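Local atomic coordinates of DNA endonuclease I-CeuI (Chlamydomonas eugametos, PDB entry 2EX5), a protein that cuts DNA at a degenerate site of 17-19 base pairs as a magnesium-dependent LAGLIDADG homodimer, starting the homing of its own intron. Residues L99-H111 with V120-V133. The protein carries 1 engineered substitution. Residues are numbered along the deposited sequence; the frame is centred on the assembly and turned at random.
Sequences LALEVFKTGRIRH and VLTIDNRQSLEEKV. With nucleotides of chain A.
Ile-109 and Leu-121 stand side by side on one side of the sheet as a non-hydrogen-bonded antiparallel pair, CG1 of Ile-109 lying 3.9 Å from CB of Leu-121. Next along the ladder, Arg-110 N to Val-120 O (3.0 Å) and Val-120 N to Arg-110 O tie edge strand 108-111 to strand 118-123. The side of the sheet bearing Ile-109 and Leu-121 turns to helix 94-104. Leu-121 turns its CG away from the backbone N (chi1 156°), which brings both methyls to that helix: CD1 meets CD1 of Leu-101 at 3.5 Å, and CD2 meets CB of Ala-100. Further on, CD1 of Ile-123 approaches CD1 of Phe-104 at 3.8 Å, while CG2 of Val-133 sits over one face of the same ring, toward its rim. At Gly-107 the chain passes close to CG1 of Ile-123; a CB there would clash with CD1 of Leu-121.

Arg-110 works on the other side, where the DNA lies. Its extended chain lays the guanidinium flat between CB of Arg-108, centred beneath one face, and the C2' of DC7 of chain A over the opposite face. NH1 then donates in the guanidinium plane to OP2 of DC7, 3.1 Å away and nearly straight at 166°. The CB of Thr-122 lies at the edge near NH2, and a water held by Thr-122 OG1 (2.6 Å) also donates to Val-120 O and weakly accepts from NH2. A leucine in place of Arg-110 would probably cost this phosphate oxygen a charged donor and lose the flat group packed between Arg-108 and the sugar. Arg-126 N donates to OP2 of DA5 of chain A at the start of helix 126-141. In this DNA-binding saddle of LAGLIDADG endonucleases the chemistry thus divides: an apolar interior fastens sheet to helices, and the polar side turned to the DNA grips its backbone by charge and N-H groups.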
ATOM      1  N   LEU C  99      11.268   9.644  -4.576  1.00 24.42           N
ATOM      2  CA  LEU C  99      12.105   8.488  -4.956  1.00 26.29           C
ATOM      3  C   LEU C  99      11.670   7.871  -6.287  1.00 26.70           C
ATOM      4  O   LEU C  99      12.515   7.729  -7.184  1.00 26.60           O
ATOM      5  CB  LEU C  99      12.109   7.440  -3.853  1.00 24.94           C
ATOM      6  CG  LEU C  99      13.211   6.481  -3.450  1.00 27.81           C
ATOM      7  CD1 LEU C  99      12.569   5.119  -3.101  1.00 25.17           C
ATOM      8  CD2 LEU C  99      14.482   6.384  -4.448  1.00 25.23           C
ATOM      9  N   ALA C 100      10.368   7.500  -6.476  1.00 27.32           N
ATOM     10  CA  ALA C 100       9.947   7.007  -7.826  1.00 24.86           C
ATOM     11  C   ALA C 100      10.349   7.907  -9.007  1.00 24.92           C
ATOM     12  O   ALA C 100      10.875   7.439 -10.028  1.00 22.74           O
ATOM     13  CB  ALA C 100       8.430   6.785  -7.862  1.00 23.10           C
ATOM     14  N   LEU C 101      10.043   9.204  -8.888  1.00 27.35           N
ATOM     15  CA  LEU C 101      10.412  10.251  -9.898  1.00 31.00           C
ATOM     16  C   LEU C 101      11.901  10.179 -10.212  1.00 32.48           C
ATOM     17  O   LEU C 101      12.372  10.069 -11.369  1.00 34.28           O
ATOM     18  CB  LEU C 101      10.065  11.586  -9.255  1.00 30.72           C
ATOM     19  CG  LEU C 101       9.262  12.696  -9.938  1.00 35.17           C
ATOM     20  CD1 LEU C 101       8.038  12.189 -10.789  1.00 33.93           C
ATOM     21  CD2 LEU C 101       8.865  13.769  -8.948  1.00 32.21           C
ATOM     22  N   GLU C 102      12.654  10.137  -9.110  1.00 35.14           N
ATOM     23  CA  GLU C 102      14.111  10.043  -9.173  1.00 35.48           C
ATOM     24  C   GLU C 102      14.537   8.740  -9.870  1.00 35.15           C
ATOM     25  O   GLU C 102      15.357   8.809 -10.769  1.00 35.58           O
ATOM     26  CB  GLU C 102      14.715  10.308  -7.786  1.00 35.96           C
ATOM     27  CG  GLU C 102      16.176  10.460  -7.808  1.00 39.80           C
ATOM     28  CD  GLU C 102      16.661  11.873  -7.927  1.00 38.02           C
ATOM     29  OE1 GLU C 102      17.215  12.207  -8.982  1.00 41.06           O
ATOM     30  OE2 GLU C 102      16.499  12.640  -7.006  1.00 35.80           O
ATOM     31  N   VAL C 103      13.926   7.581  -9.550  1.00 33.64           N
ATOM     32  CA  VAL C 103      14.256   6.368 -10.310  1.00 32.97           C
ATOM     33  C   VAL C 103      13.712   6.247 -11.714  1.00 34.31           C
ATOM     34  O   VAL C 103      14.402   5.668 -12.583  1.00 34.75           O
ATOM     35  CB  VAL C 103      14.133   4.959  -9.528  1.00 34.57           C
ATOM     36  CG1 VAL C 103      13.415   5.049  -8.294  1.00 36.24           C
ATOM     37  CG2 VAL C 103      13.712   3.818 -10.422  1.00 30.67           C
ATOM     38  N   PHE C 104      12.484   6.730 -11.990  1.00 31.79           N
ATOM     39  CA  PHE C 104      12.112   6.648 -13.389  1.00 30.74           C
ATOM     40  C   PHE C 104      12.702   7.757 -14.238  1.00 30.29           C
ATOM     41  O   PHE C 104      12.647   7.643 -15.427  1.00 30.86           O
ATOM     42  CB  PHE C 104      10.560   6.533 -13.622  1.00 28.53           C
ATOM     43  CG  PHE C 104       9.895   5.423 -12.849  1.00 28.12           C
ATOM     44  CD1 PHE C 104       9.063   5.725 -11.776  1.00 27.60           C
ATOM     45  CD2 PHE C 104      10.102   4.083 -13.166  1.00 28.56           C
ATOM     46  CE1 PHE C 104       8.411   4.707 -11.055  1.00 28.11           C
ATOM     47  CE2 PHE C 104       9.426   3.028 -12.425  1.00 28.26           C
ATOM     48  CZ  PHE C 104       8.555   3.396 -11.395  1.00 29.13           C
ATOM     49  N   LYS C 105      13.170   8.857 -13.660  1.00 30.49           N
ATOM     50  CA  LYS C 105      13.614  10.025 -14.500  1.00 31.18           C
ATOM     51  C   LYS C 105      12.534  10.749 -15.327  1.00 31.41           C
ATOM     52  O   LYS C 105      12.866  11.476 -16.267  1.00 31.91           O
ATOM     53  CB  LYS C 105      14.844   9.671 -15.377  1.00 32.16           C
ATOM     54  CG  LYS C 105      16.163   9.502 -14.595  1.00 33.99           C
ATOM     55  CD  LYS C 105      16.169  10.418 -13.378  1.00 38.65           C
ATOM     56  CE  LYS C 105      17.552  10.398 -12.549  1.00 42.36           C
ATOM     57  NZ  LYS C 105      17.457  11.280 -11.264  1.00 40.59           N
ATOM     58  N   THR C 106      11.242  10.557 -14.968  1.00 30.12           N
ATOM     59  CA  THR C 106      10.090  11.083 -15.714  1.00 29.26           C
ATOM     60  C   THR C 106       8.863  10.861 -14.752  1.00 28.65           C
ATOM     61  O   THR C 106       9.011  10.221 -13.703  1.00 29.84           O
ATOM     62  CB  THR C 106       9.930  10.455 -17.119  1.00 29.19           C
ATOM     63  OG1 THR C 106       9.102  11.303 -17.951  1.00 30.75           O
ATOM     64  CG2 THR C 106       9.346   8.994 -17.053  1.00 27.18           C
ATOM     65  N   GLY C 107       7.704  11.425 -15.099  1.00 29.91           N
ATOM     66  CA  GLY C 107       6.530  11.401 -14.272  1.00 28.96           C
ATOM     67  C   GLY C 107       6.306  12.798 -13.839  1.00 29.53           C
ATOM     68  O   GLY C 107       7.136  13.700 -14.066  1.00 30.70           O
ATOM     69  N   ARG C 108       5.113  12.977 -13.262  1.00 29.37           N
ATOM     70  CA  ARG C 108       4.602  14.211 -12.781  1.00 29.58           C
ATOM     71  C   ARG C 108       3.853  13.853 -11.538  1.00 29.23           C
ATOM     72  O   ARG C 108       3.111  12.904 -11.567  1.00 28.68           O
ATOM     73  CB  ARG C 108       3.665  14.820 -13.812  1.00 30.14           C
ATOM     74  CG  ARG C 108       4.343  15.283 -15.120  1.00 31.03           C
ATOM     75  CD  ARG C 108       5.301  16.532 -14.875  1.00 32.52           C
ATOM     76  NE  ARG C 108       5.861  17.013 -16.164  1.00 28.57           N
ATOM     77  CZ  ARG C 108       6.976  16.560 -16.738  1.00 30.84           C
ATOM     78  NH1 ARG C 108       7.299  17.037 -17.947  1.00 29.82           N
ATOM     79  NH2 ARG C 108       7.760  15.635 -16.139  1.00 30.42           N
ATOM     80  N   ILE C 109       4.080  14.648 -10.472  1.00 27.93           N
ATOM     81  CA  ILE C 109       3.325  14.668  -9.244  1.00 27.65           C
ATOM     82  C   ILE C 109       2.277  15.782  -9.208  1.00 30.57           C
ATOM     83  O   ILE C 109       2.561  16.987  -9.411  1.00 29.72           O
ATOM     84  CB  ILE C 109       4.240  14.774  -8.026  1.00 27.77           C
ATOM     85  CG1 ILE C 109       5.120  13.499  -7.937  1.00 25.67           C
ATOM     86  CG2 ILE C 109       3.441  15.012  -6.781  1.00 28.84           C
ATOM     87  CD1 ILE C 109       6.117  13.483  -6.844  1.00 27.86           C
ATOM     88  N   ARG C 110       1.026  15.392  -8.950  1.00 31.23           N
ATOM     89  CA  ARG C 110      -0.018  16.364  -8.951  1.00 32.52           C
ATOM     90  C   ARG C 110      -0.927  16.059  -7.769  1.00 33.24           C
ATOM     91  O   ARG C 110      -0.890  14.950  -7.257  1.00 33.74           O
ATOM     92  CB  ARG C 110      -0.747  16.352 -10.289  1.00 32.44           C
ATOM     93  CG  ARG C 110       0.150  16.387 -11.530  1.00 34.90           C
ATOM     94  CD  ARG C 110      -0.668  16.904 -12.845  1.00 36.78           C
ATOM     95  NE  ARG C 110      -0.042  16.700 -14.176  1.00 38.92           N
ATOM     96  CZ  ARG C 110       0.199  15.503 -14.752  1.00 40.85           C
ATOM     97  NH1 ARG C 110       0.751  15.394 -15.978  1.00 41.74           N
ATOM     98  NH2 ARG C 110      -0.096  14.390 -14.098  1.00 40.89           N
ATOM     99  N   HIS C 111      -1.717  17.035  -7.316  1.00 32.01           N
ATOM    100  CA  HIS C 111      -2.720  16.834  -6.314  1.00 32.51           C
ATOM    101  C   HIS C 111      -3.873  15.985  -6.895  1.00 33.27           C
ATOM    102  O   HIS C 111      -4.373  16.239  -8.005  1.00 33.53           O
ATOM    103  CB  HIS C 111      -3.235  18.195  -5.800  1.00 34.09           C
ATOM    104  CG  HIS C 111      -4.392  18.103  -4.850  1.00 36.65           C
ATOM    105  ND1 HIS C 111      -5.658  18.555  -5.175  1.00 39.34           N
ATOM    106  CD2 HIS C 111      -4.497  17.558  -3.610  1.00 36.79           C
ATOM    107  CE1 HIS C 111      -6.475  18.340  -4.156  1.00 39.23           C
ATOM    108  NE2 HIS C 111      -5.789  17.745  -3.187  1.00 39.24           N
ATOM    109  N   VAL C 120      -0.608  12.187  -6.582  1.00 21.66           N
ATOM    110  CA  VAL C 120      -0.609  11.065  -7.483  1.00 22.07           C
ATOM    111  C   VAL C 120       0.560  11.328  -8.338  1.00 23.90           C
ATOM    112  O   VAL C 120       0.724  12.441  -8.799  1.00 28.07           O
ATOM    113  CB  VAL C 120      -1.890  10.951  -8.358  1.00 20.38           C
ATOM    114  CG1 VAL C 120      -1.806   9.745  -9.300  1.00 20.00           C
ATOM    115  CG2 VAL C 120      -3.027  10.733  -7.488  1.00 22.42           C
ATOM    116  N   LEU C 121       1.396  10.322  -8.577  1.00 23.04           N
ATOM    117  CA  LEU C 121       2.402  10.402  -9.582  1.00 21.54           C
ATOM    118  C   LEU C 121       1.953   9.554 -10.776  1.00 19.94           C
ATOM    119  O   LEU C 121       1.559   8.399 -10.615  1.00 20.63           O
ATOM    120  CB  LEU C 121       3.757   9.943  -8.943  1.00 22.47           C
ATOM    121  CG  LEU C 121       4.933   9.391  -9.787  1.00 22.80           C
ATOM    122  CD1 LEU C 121       5.212  10.063 -11.001  1.00 25.11           C
ATOM    123  CD2 LEU C 121       6.138   9.471  -8.952  1.00 24.31           C
ATOM    124  N   THR C 122       1.999  10.120 -11.964  1.00 20.96           N
ATOM    125  CA  THR C 122       1.514   9.478 -13.248  1.00 21.97           C
ATOM    126  C   THR C 122       2.560   9.402 -14.323  1.00 22.47           C
ATOM    127  O   THR C 122       3.290  10.377 -14.565  1.00 22.30           O
ATOM    128  CB  THR C 122       0.245  10.282 -13.819  1.00 21.07           C
ATOM    129  OG1 THR C 122      -0.753  10.411 -12.758  1.00 22.16           O
ATOM    130  CG2 THR C 122      -0.467   9.575 -14.952  1.00 22.69           C
ATOM    131  N   ILE C 123       2.658   8.261 -14.964  1.00 23.14           N
ATOM    132  CA  ILE C 123       3.320   8.140 -16.233  1.00 22.78           C
ATOM    133  C   ILE C 123       2.389   7.499 -17.228  1.00 24.71           C
ATOM    134  O   ILE C 123       1.989   6.309 -17.048  1.00 24.76           O
ATOM    135  CB  ILE C 123       4.589   7.240 -16.079  1.00 22.12           C
ATOM    136  CG1 ILE C 123       5.638   7.975 -15.120  1.00 23.72           C
ATOM    137  CG2 ILE C 123       5.103   6.871 -17.514  1.00 18.66           C
ATOM    138  CD1 ILE C 123       6.738   7.137 -14.434  1.00 19.70           C
ATOM    139  N   ASP C 124       2.072   8.239 -18.299  1.00 28.13           N
ATOM    140  CA  ASP C 124       1.208   7.804 -19.426  1.00 28.37           C
ATOM    141  C   ASP C 124       1.900   7.763 -20.793  1.00 29.44           C
ATOM    142  O   ASP C 124       1.410   7.128 -21.733  1.00 28.52           O
ATOM    143  CB  ASP C 124      -0.040   8.707 -19.507  1.00 29.58           C
ATOM    144  CG  ASP C 124       0.290  10.174 -19.766  1.00 31.50           C
ATOM    145  OD1 ASP C 124       0.855  10.537 -20.808  1.00 32.58           O
ATOM    146  OD2 ASP C 124      -0.132  11.009 -18.946  1.00 37.52           O
ATOM    147  N   ASN C 125       3.068   8.403 -20.920  1.00 29.05           N
ATOM    148  CA  ASN C 125       3.796   8.391 -22.167  1.00 29.00           C
ATOM    149  C   ASN C 125       4.206   6.965 -22.432  1.00 27.97           C
ATOM    150  O   ASN C 125       4.781   6.308 -21.595  1.00 26.06           O
ATOM    151  CB  ASN C 125       5.028   9.299 -22.117  1.00 31.13           C
ATOM    152  CG  ASN C 125       5.885   9.166 -23.377  1.00 31.50           C
ATOM    153  OD1 ASN C 125       5.735   9.917 -24.289  1.00 37.06           O
ATOM    154  ND2 ASN C 125       6.759   8.190 -23.419  1.00 33.83           N
ATOM    155  N   ARG C 126       3.864   6.455 -23.606  1.00 29.64           N
ATOM    156  CA  ARG C 126       4.010   5.035 -23.850  1.00 30.56           C
ATOM    157  C   ARG C 126       5.462   4.632 -23.960  1.00 30.69           C
ATOM    158  O   ARG C 126       5.749   3.504 -23.577  1.00 31.18           O
ATOM    159  CB  ARG C 126       3.177   4.580 -25.049  1.00 32.81           C
ATOM    160  CG  ARG C 126       1.680   4.323 -24.628  1.00 33.77           C
ATOM    161  CD  ARG C 126       0.738   4.408 -25.761  1.00 37.86           C
ATOM    162  NE  ARG C 126       1.369   3.833 -26.940  1.00 40.80           N
ATOM    163  CZ  ARG C 126       0.847   3.884 -28.152  1.00 41.48           C
ATOM    164  NH1 ARG C 126       1.519   3.435 -29.204  1.00 39.45           N
ATOM    165  NH2 ARG C 126      -0.360   4.406 -28.298  1.00 45.09           N
ATOM    166  N   GLN C 127       6.384   5.529 -24.386  1.00 31.18           N
ATOM    167  CA  GLN C 127       7.823   5.133 -24.473  1.00 33.53           C
ATOM    168  C   GLN C 127       8.341   5.000 -23.071  1.00 30.90           C
ATOM    169  O   GLN C 127       8.995   4.025 -22.754  1.00 32.38           O
ATOM    170  CB  GLN C 127       8.790   6.175 -25.072  1.00 37.15           C
ATOM    171  CG  GLN C 127       8.572   6.916 -26.343  1.00 43.92           C
ATOM    172  CD  GLN C 127       9.841   7.859 -26.623  1.00 48.73           C
ATOM    173  OE1 GLN C 127      10.415   7.811 -27.712  1.00 50.04           O
ATOM    174  NE2 GLN C 127      10.270   8.691 -25.590  1.00 49.82           N
ATOM    175  N   SER C 128       8.118   5.998 -22.237  1.00 29.61           N
ATOM    176  CA  SER C 128       8.444   5.900 -20.795  1.00 29.94           C
ATOM    177  C   SER C 128       7.959   4.601 -20.105  1.00 30.62           C
ATOM    178  O   SER C 128       8.609   4.043 -19.267  1.00 31.31           O
ATOM    179  CB  SER C 128       7.815   7.044 -20.050  1.00 28.71           C
ATOM    180  OG  SER C 128       8.118   8.265 -20.620  1.00 31.38           O
ATOM    181  N   LEU C 129       6.735   4.213 -20.386  1.00 30.64           N
ATOM    182  CA  LEU C 129       6.086   3.067 -19.778  1.00 31.11           C
ATOM    183  C   LEU C 129       6.859   1.819 -20.205  1.00 32.39           C
ATOM    184  O   LEU C 129       7.219   0.951 -19.414  1.00 34.32           O
ATOM    185  CB  LEU C 129       4.602   3.086 -20.316  1.00 29.28           C
ATOM    186  CG  LEU C 129       3.355   3.379 -19.467  1.00 28.57           C
ATOM    187  CD1 LEU C 129       3.551   3.933 -18.031  1.00 28.65           C
ATOM    188  CD2 LEU C 129       2.128   3.829 -20.197  1.00 26.54           C
ATOM    189  N   GLU C 130       7.139   1.729 -21.488  1.00 33.55           N
ATOM    190  CA  GLU C 130       8.046   0.713 -22.013  1.00 35.94           C
ATOM    191  C   GLU C 130       9.534   0.704 -21.658  1.00 35.33           C
ATOM    192  O   GLU C 130      10.167  -0.366 -21.516  1.00 33.71           O
ATOM    193  CB  GLU C 130       8.034   0.969 -23.487  1.00 39.89           C
ATOM    194  CG  GLU C 130       7.400  -0.069 -24.171  1.00 45.68           C
ATOM    195  CD  GLU C 130       7.542   0.181 -25.628  1.00 48.80           C
ATOM    196  OE1 GLU C 130       6.643   0.922 -26.164  1.00 49.74           O
ATOM    197  OE2 GLU C 130       8.564  -0.362 -26.158  1.00 50.56           O
ATOM    198  N   GLU C 131      10.128   1.886 -21.599  1.00 35.87           N
ATOM    199  CA  GLU C 131      11.617   1.972 -21.434  1.00 37.44           C
ATOM    200  C   GLU C 131      11.982   2.091 -19.971  1.00 37.42           C
ATOM    201  O   GLU C 131      13.072   1.701 -19.497  1.00 39.04           O
ATOM    202  CB  GLU C 131      12.166   3.149 -22.274  1.00 38.85           C
ATOM    203  CG  GLU C 131      11.805   2.982 -23.756  1.00 39.79           C
ATOM    204  CD  GLU C 131      12.348   4.078 -24.662  1.00 42.54           C
ATOM    205  OE1 GLU C 131      12.727   5.185 -24.204  1.00 43.40           O
ATOM    206  OE2 GLU C 131      12.377   3.802 -25.882  1.00 44.84           O
ATOM    207  N   LYS C 132      11.046   2.619 -19.214  1.00 36.22           N
ATOM    208  CA  LYS C 132      11.311   2.897 -17.786  1.00 33.65           C
ATOM    209  C   LYS C 132      10.471   2.066 -16.854  1.00 31.50           C
ATOM    210  O   LYS C 132      11.018   1.363 -16.019  1.00 27.75           O
ATOM    211  CB  LYS C 132      11.141   4.375 -17.563  1.00 35.51           C
ATOM    212  CG  LYS C 132      12.292   5.110 -18.224  1.00 40.33           C
ATOM    213  CD  LYS C 132      11.941   6.553 -18.508  1.00 44.15           C
ATOM    214  CE  LYS C 132      13.306   7.387 -18.328  1.00 46.02           C
ATOM    215  NZ  LYS C 132      14.457   6.369 -18.571  1.00 44.59           N
ATOM    216  N   VAL C 133       9.127   2.147 -16.968  1.00 28.73           N
ATOM    217  CA  VAL C 133       8.307   1.508 -15.962  1.00 27.32           C
ATOM    218  C   VAL C 133       8.331  -0.053 -15.985  1.00 26.63           C
ATOM    219  O   VAL C 133       8.605  -0.727 -15.027  1.00 27.73           O
ATOM    220  CB  VAL C 133       6.854   2.139 -15.974  1.00 27.73           C
ATOM    221  CG1 VAL C 133       5.982   1.386 -14.956  1.00 22.26           C
ATOM    222  CG2 VAL C 133       6.913   3.694 -15.731  1.00 23.79           C
TER
ATOM    223  P    DC A   7       0.676  18.531 -18.159  1.00 47.80           P
ATOM    224  OP1  DC A   7       0.612  19.967 -17.800  1.00 47.63           O
ATOM    225  OP2  DC A   7       1.887  17.697 -17.800  1.00 46.78           O
ATOM    226  O5'  DC A   7      -0.777  18.131 -17.529  1.00 49.00           O
ATOM    227  C5'  DC A   7      -1.913  19.047 -17.848  1.00 48.32           C
ATOM    228  C4'  DC A   7      -3.205  18.622 -17.182  1.00 48.67           C
ATOM    229  O4'  DC A   7      -3.755  17.557 -18.008  1.00 46.57           O
ATOM    230  C3'  DC A   7      -3.060  18.048 -15.773  1.00 49.31           C
ATOM    231  O3'  DC A   7      -4.165  18.321 -15.012  1.00 51.88           O
ATOM    232  C2'  DC A   7      -3.133  16.537 -15.964  1.00 48.01           C
ATOM    233  C1'  DC A   7      -4.143  16.525 -17.130  1.00 45.65           C
ATOM    234  N1   DC A   7      -4.292  15.154 -17.639  1.00 42.99           N
ATOM    235  C2   DC A   7      -5.524  14.687 -18.139  1.00 42.36           C
ATOM    236  O2   DC A   7      -6.443  15.486 -18.261  1.00 41.41           O
ATOM    237  N3   DC A   7      -5.647  13.395 -18.517  1.00 40.86           N
ATOM    238  C4   DC A   7      -4.621  12.605 -18.404  1.00 41.32           C
ATOM    239  N4   DC A   7      -4.701  11.364 -18.841  1.00 42.66           N
ATOM    240  C5   DC A   7      -3.385  13.077 -17.928  1.00 43.07           C
ATOM    241  C6   DC A   7      -3.242  14.338 -17.568  1.00 41.97           C
ATOM    242  P    DA A   5       1.980   8.931 -26.093  1.00 43.94           P
ATOM    243  OP1  DA A   5       2.975   8.455 -27.090  1.00 41.69           O
ATOM    244  OP2  DA A   5       1.459   7.975 -25.094  1.00 43.00           O
ATOM    245  O5'  DA A   5       2.472  10.310 -25.437  1.00 40.17           O
ATOM    246  C5'  DA A   5       2.592  11.349 -26.369  1.00 39.29           C
ATOM    247  C4'  DA A   5       2.465  12.689 -25.706  1.00 41.48           C
ATOM    248  O4'  DA A   5       1.093  13.072 -25.929  1.00 41.46           O
ATOM    249  C3'  DA A   5       2.716  12.868 -24.202  1.00 41.95           C
ATOM    250  O3'  DA A   5       3.309  14.138 -23.941  1.00 42.79           O
ATOM    251  C2'  DA A   5       1.297  12.879 -23.585  1.00 42.15           C
ATOM    252  C1'  DA A   5       0.470  13.490 -24.703  1.00 40.94           C
ATOM    253  N9   DA A   5      -0.915  13.044 -24.862  1.00 38.85           N
ATOM    254  C8   DA A   5      -1.359  11.777 -25.192  1.00 38.00           C
ATOM    255  N7   DA A   5      -2.667  11.756 -25.383  1.00 35.55           N
ATOM    256  C5   DA A   5      -3.109  13.050 -25.194  1.00 34.75           C
ATOM    257  C6   DA A   5      -4.423  13.621 -25.184  1.00 31.73           C
ATOM    258  N6   DA A   5      -5.567  12.924 -25.437  1.00 30.43           N
ATOM    259  N1   DA A   5      -4.458  14.933 -24.965  1.00 31.22           N
ATOM    260  C2   DA A   5      -3.322  15.615 -24.668  1.00 32.40           C
ATOM    261  N3   DA A   5      -2.051  15.202 -24.599  1.00 30.50           N
ATOM    262  C4   DA A   5      -2.014  13.883 -24.879  1.00 35.48           C
ATOM    263  P    DT A   4      -1.161   6.563 -31.439  1.00 43.35           P
ATOM    264  OP1  DT A   4       0.017   5.808 -31.854  1.00 43.66           O
ATOM    265  OP2  DT A   4      -2.399   5.950 -30.917  1.00 44.57           O
ATOM    266  O5'  DT A   4      -0.708   7.517 -30.239  1.00 41.60           O
ATOM    267  C5'  DT A   4       0.389   8.395 -30.434  1.00 40.17           C
ATOM    268  C4'  DT A   4       0.353   9.405 -29.329  1.00 40.76           C
ATOM    269  O4'  DT A   4      -0.584  10.475 -29.648  1.00 40.18           O
ATOM    270  C3'  DT A   4      -0.041   8.816 -27.972  1.00 41.24           C
ATOM    271  O3'  DT A   4       0.640   9.412 -26.869  1.00 43.39           O
ATOM    272  C2'  DT A   4      -1.451   9.372 -27.857  1.00 43.04           C
ATOM    273  C1'  DT A   4      -1.219  10.747 -28.444  1.00 41.06           C
ATOM    274  N1   DT A   4      -2.490  11.425 -28.639  1.00 42.70           N
ATOM    275  C2   DT A   4      -2.558  12.811 -28.406  1.00 42.55           C
ATOM    276  O2   DT A   4      -1.673  13.545 -28.055  1.00 43.76           O
ATOM    277  N3   DT A   4      -3.765  13.392 -28.539  1.00 43.41           N
ATOM    278  C4   DT A   4      -4.903  12.743 -28.897  1.00 43.17           C
ATOM    279  O4   DT A   4      -5.921  13.429 -29.042  1.00 43.78           O
ATOM    280  C5   DT A   4      -4.813  11.297 -29.145  1.00 43.24           C
ATOM    281  C7   DT A   4      -6.024  10.597 -29.798  1.00 42.95           C
ATOM    282  C6   DT A   4      -3.608  10.689 -29.000  1.00 41.48           C
TER
HETATM  283  O   HOH W   1       7.258  10.347 -19.697  1.00 28.95           O
HETATM  284  O   HOH W   2      -0.185  12.818 -11.822  1.00 18.47           O